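Local coordinates for alginate lyase AlgAT5 (Defluviitalea, PDB 5ZQI), which probably depolymerises alginate by beta-elimination, as a polysaccharide lyase of family 7 built on a beta-sandwich fold, at residues D60-K68 against E260-H268. Numbering follows the deposited sequence.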
loop_
_atom_site.group_PDB
_atom_site.type_symbol
_atom_site.label_atom_id
_atom_site.label_comp_id
_atom_site.label_asym_id
_atom_site.label_seq_id
_atom_site.Cartn_x
_atom_site.Cartn_y
_atom_site.Cartn_z
ATOM N N ASP A 60 -13.839 -1.446 11.255
ATOM C CA ASP A 60 -15.048 -0.635 11.211
ATOM C C ASP A 60 -14.979 0.468 10.159
ATOM O O ASP A 60 -16.017 1.029 9.797
ATOM C CB ASP A 60 -15.293 0.044 12.569
ATOM C CG ASP A 60 -15.594 -0.941 13.694
ATOM O OD1 ASP A 60 -16.486 -1.804 13.523
ATOM O OD2 ASP A 60 -14.940 -0.832 14.753
ATOM N N ILE A 61 -13.780 0.817 9.702
ATOM C CA ILE A 61 -13.559 1.895 8.739
ATOM C C ILE A 61 -13.399 1.350 7.334
ATOM O O ILE A 61 -13.972 1.878 6.383
ATOM C CB ILE A 61 -12.316 2.727 9.141
ATOM C CG1 ILE A 61 -12.474 3.291 10.553
ATOM C CG2 ILE A 61 -12.063 3.812 8.076
ATOM C CD1 ILE A 61 -13.586 4.248 10.689
ATOM N N LEU A 62 -12.592 0.297 7.199
ATOM C CA LEU A 62 -12.294 -0.343 5.928
ATOM C C LEU A 62 -12.832 -1.765 5.958
ATOM O O LEU A 62 -12.892 -2.391 7.021
ATOM C CB LEU A 62 -10.785 -0.374 5.669
ATOM C CG LEU A 62 -10.071 0.971 5.718
ATOM C CD1 LEU A 62 -8.551 0.665 5.508
ATOM C CD2 LEU A 62 -10.580 1.974 4.756
ATOM N N ASP A 63 -13.254 -2.258 4.791
ATOM C CA ASP A 63 -13.703 -3.648 4.650
ATOM C C ASP A 63 -12.452 -4.506 4.580
ATOM O O ASP A 63 -11.808 -4.576 3.527
ATOM C CB ASP A 63 -14.553 -3.831 3.401
ATOM C CG ASP A 63 -15.035 -5.246 3.225
ATOM O OD1 ASP A 63 -14.683 -6.106 4.055
ATOM O OD2 ASP A 63 -15.759 -5.501 2.227
ATOM N N LEU A 64 -12.101 -5.164 5.687
ATOM C CA LEU A 64 -10.863 -5.928 5.760
ATOM C C LEU A 64 -11.048 -7.408 5.470
ATOM O O LEU A 64 -10.092 -8.189 5.605
ATOM C CB LEU A 64 -10.195 -5.721 7.112
ATOM C CG LEU A 64 -9.741 -4.294 7.418
ATOM C CD1 LEU A 64 -9.157 -4.263 8.876
ATOM C CD2 LEU A 64 -8.748 -3.763 6.418
ATOM N N THR A 65 -12.241 -7.808 5.040
ATOM C CA THR A 65 -12.569 -9.206 4.821
ATOM C C THR A 65 -11.512 -9.938 4.006
ATOM O O THR A 65 -11.092 -11.041 4.370
ATOM C CB THR A 65 -13.924 -9.293 4.126
ATOM O OG1 THR A 65 -14.923 -8.617 4.907
ATOM C CG2 THR A 65 -14.344 -10.753 3.898
ATOM N N ASN A 66 -11.126 -9.383 2.865
ATOM C CA ASN A 66 -10.247 -10.054 1.915
ATOM C C ASN A 66 -8.877 -9.394 1.912
ATOM O O ASN A 66 -8.298 -9.118 0.859
ATOM C CB ASN A 66 -10.869 -10.059 0.521
ATOM C CG ASN A 66 -11.824 -11.193 0.330
ATOM O OD1 ASN A 66 -11.716 -12.233 0.991
ATOM N ND2 ASN A 66 -12.787 -11.002 -0.559
ATOM N N TRP A 67 -8.333 -9.199 3.110
ATOM C CA TRP A 67 -6.976 -8.726 3.267
ATOM C C TRP A 67 -6.317 -9.485 4.410
ATOM O O TRP A 67 -6.982 -10.015 5.287
ATOM C CB TRP A 67 -6.937 -7.237 3.587
ATOM C CG TRP A 67 -7.458 -6.252 2.550
ATOM C CD1 TRP A 67 -8.679 -5.657 2.520
ATOM C CD2 TRP A 67 -6.741 -5.755 1.416
ATOM N NE1 TRP A 67 -8.759 -4.804 1.445
ATOM C CE2 TRP A 67 -7.576 -4.838 0.756
ATOM C CE3 TRP A 67 -5.455 -5.976 0.917
ATOM C CZ2 TRP A 67 -7.190 -4.188 -0.390
ATOM C CZ3 TRP A 67 -5.065 -5.323 -0.231
ATOM C CH2 TRP A 67 -5.918 -4.416 -0.861
ATOM N N LYS A 68 -4.985 -9.500 4.411
ATOM C CA LYS A 68 -4.188 -9.843 5.585
ATOM C C LYS A 68 -3.176 -8.729 5.798
ATOM O O LYS A 68 -2.822 -8.018 4.847
ATOM C CB LYS A 68 -3.510 -11.203 5.456
ATOM C CG LYS A 68 -2.472 -11.361 4.420
ATOM C CD LYS A 68 -1.766 -12.733 4.568
ATOM C CE LYS A 68 -0.822 -12.988 3.432
ATOM N NZ LYS A 68 -0.099 -14.274 3.635
ATOM N N GLU A 260 -2.775 7.607 6.129
ATOM C CA GLU A 260 -4.128 7.399 6.630
ATOM C C GLU A 260 -5.000 7.063 5.428
ATOM O O GLU A 260 -5.030 7.825 4.453
ATOM C CB GLU A 260 -4.648 8.637 7.364
ATOM C CG GLU A 260 -3.805 9.024 8.567
ATOM C CD GLU A 260 -4.421 10.079 9.471
ATOM O OE1 GLU A 260 -5.647 10.355 9.338
ATOM O OE2 GLU A 260 -3.677 10.622 10.308
ATOM N N ILE A 261 -5.671 5.913 5.482
ATOM C CA ILE A 261 -6.557 5.452 4.406
ATOM C C ILE A 261 -8.001 5.652 4.869
ATOM O O ILE A 261 -8.437 5.066 5.869
ATOM C CB ILE A 261 -6.300 3.978 4.004
ATOM C CG1 ILE A 261 -4.849 3.837 3.542
ATOM C CG2 ILE A 261 -7.339 3.527 2.964
ATOM C CD1 ILE A 261 -4.502 2.437 2.980
ATOM N N TYR A 262 -8.754 6.426 4.096
ATOM C CA TYR A 262 -10.161 6.731 4.344
ATOM C C TYR A 262 -11.112 5.751 3.682
ATOM O O TYR A 262 -12.142 5.401 4.276
ATOM C CB TYR A 262 -10.464 8.143 3.818
ATOM C CG TYR A 262 -9.886 9.253 4.633
ATOM C CD1 TYR A 262 -8.560 9.619 4.499
ATOM C CD2 TYR A 262 -10.664 9.929 5.568
ATOM C CE1 TYR A 262 -8.051 10.551 5.287
ATOM C CE2 TYR A 262 -10.152 10.931 6.334
ATOM C CZ TYR A 262 -8.867 11.211 6.237
ATOM O OH TYR A 262 -8.313 12.278 6.991
ATOM N N ASN A 263 -10.776 5.287 2.477
ATOM C CA ASN A 263 -11.589 4.345 1.730
ATOM C C ASN A 263 -10.647 3.473 0.918
ATOM O O ASN A 263 -9.581 3.921 0.486
ATOM C CB ASN A 263 -12.602 5.057 0.796
ATOM C CG ASN A 263 -13.627 5.908 1.549
ATOM O OD1 ASN A 263 -14.591 5.404 2.144
ATOM N ND2 ASN A 263 -13.414 7.214 1.532
ATOM N N LEU A 264 -11.050 2.232 0.711
ATOM C CA LEU A 264 -10.246 1.205 0.057
ATOM C C LEU A 264 -11.217 0.212 -0.559
ATOM O O LEU A 264 -12.072 -0.327 0.150
ATOM C CB LEU A 264 -9.320 0.507 1.049
ATOM C CG LEU A 264 -8.419 -0.595 0.505
ATOM C CD1 LEU A 264 -7.455 -0.049 -0.516
ATOM C CD2 LEU A 264 -7.645 -1.218 1.683
ATOM N N VAL A 265 -11.086 -0.030 -1.859
ATOM C CA VAL A 265 -11.925 -1.002 -2.549
ATOM C C VAL A 265 -11.111 -1.747 -3.596
ATOM O O VAL A 265 -10.283 -1.169 -4.299
ATOM C CB VAL A 265 -13.175 -0.359 -3.201
ATOM C CG1 VAL A 265 -12.822 0.546 -4.350
ATOM C CG2 VAL A 265 -14.197 -1.402 -3.633
ATOM N N VAL A 266 -11.352 -3.050 -3.672
ATOM C CA VAL A 266 -10.835 -3.918 -4.727
ATOM C C VAL A 266 -12.021 -4.580 -5.402
ATOM O O VAL A 266 -12.915 -5.101 -4.720
ATOM C CB VAL A 266 -9.863 -4.969 -4.174
ATOM C CG1 VAL A 266 -9.601 -6.056 -5.195
ATOM C CG2 VAL A 266 -8.552 -4.306 -3.787
ATOM N N THR A 267 -12.032 -4.536 -6.734
ATOM C CA THR A 267 -13.055 -5.220 -7.503
ATOM C C THR A 267 -12.426 -6.074 -8.598
ATOM O O THR A 267 -11.354 -5.762 -9.135
ATOM C CB THR A 267 -14.044 -4.243 -8.165
ATOM O OG1 THR A 267 -13.399 -3.491 -9.195
ATOM C CG2 THR A 267 -14.691 -3.308 -7.176
ATOM N N HIS A 268 -13.125 -7.153 -8.932
ATOM C CA HIS A 268 -12.721 -8.060 -9.978
ATOM C C HIS A 268 -13.926 -8.439 -10.829
ATOM O O HIS A 268 -14.997 -8.755 -10.301
ATOM C CB HIS A 268 -12.109 -9.352 -9.425
ATOM C CG HIS A 268 -10.848 -9.136 -8.668
ATOM N ND1 HIS A 268 -9.652 -8.907 -9.303
ATOM C CD2 HIS A 268 -10.592 -9.070 -7.339
ATOM C CE1 HIS A 268 -8.704 -8.729 -8.403
ATOM N NE2 HIS A 268 -9.246 -8.818 -7.206
HETATM O O HOH W 1 -14.366 3.423 4.145
HETATM O O HOH W 2 -11.200 -3.101 1.162
HETATM O O HOH W 3 -12.845 -0.505 2.625
#
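Between the two sheets of the beta-sandwich, Leu-62, in the loop after helix 58-61, and Trp-67, which opens strand 67-70, pack onto strand 256-269, at and beyond the classic beta bulge that Tyr-262 and Asn-263 form opposite Asp-148. Leu-62 reaches the bulge with its tip: CD2 lies 3.8 Å from Tyr-262 O and 4.0 Å from CG2 of Ile-261, the two side chains crossing at about a right angle. Past the bulge, Leu-264 and Val-266 both point toward the 60-68 segment and meet Trp-67 there. Leu-264 has CG anti to its backbone N (chi1 180°), which turns the branched end to the indole, where CD2 lies 3.7 Å from Trp-67 CZ2; CG2 of Val-266 approaches the same CZ2 carbon obliquely, also at 3.7 Å. Leu-123 of strand 120-127, the neighbour of strand 67-70 in the same sheet, touches both Trp-67 and Leu-264.

No direct hydrogen bond joins the segments, and water bridges them instead. One water lies in the indole plane at its edge, accepting from Trp-67 NE1 at 3.0 Å and donating to Asp-63 O and Leu-264 O. A second accepts from Asp-63 N and donates to Leu-264 O at 2.6 Å, so two waters grip this carbonyl. In the turn before Trp-67, Asp-63 OD1 closes an Asx turn with Thr-65 N and also accepts from Thr-65 OG1 through its syn lone pair. An alanine in place of Trp-67 would probably leave Leu-264 CD2 and Val-266 CG2 without their aromatic cover and the bridging water without its N-H donor. Apolar side chains from facing sheets meeting in this way are characteristic of a beta-sandwich, here that of the PL7 lyase.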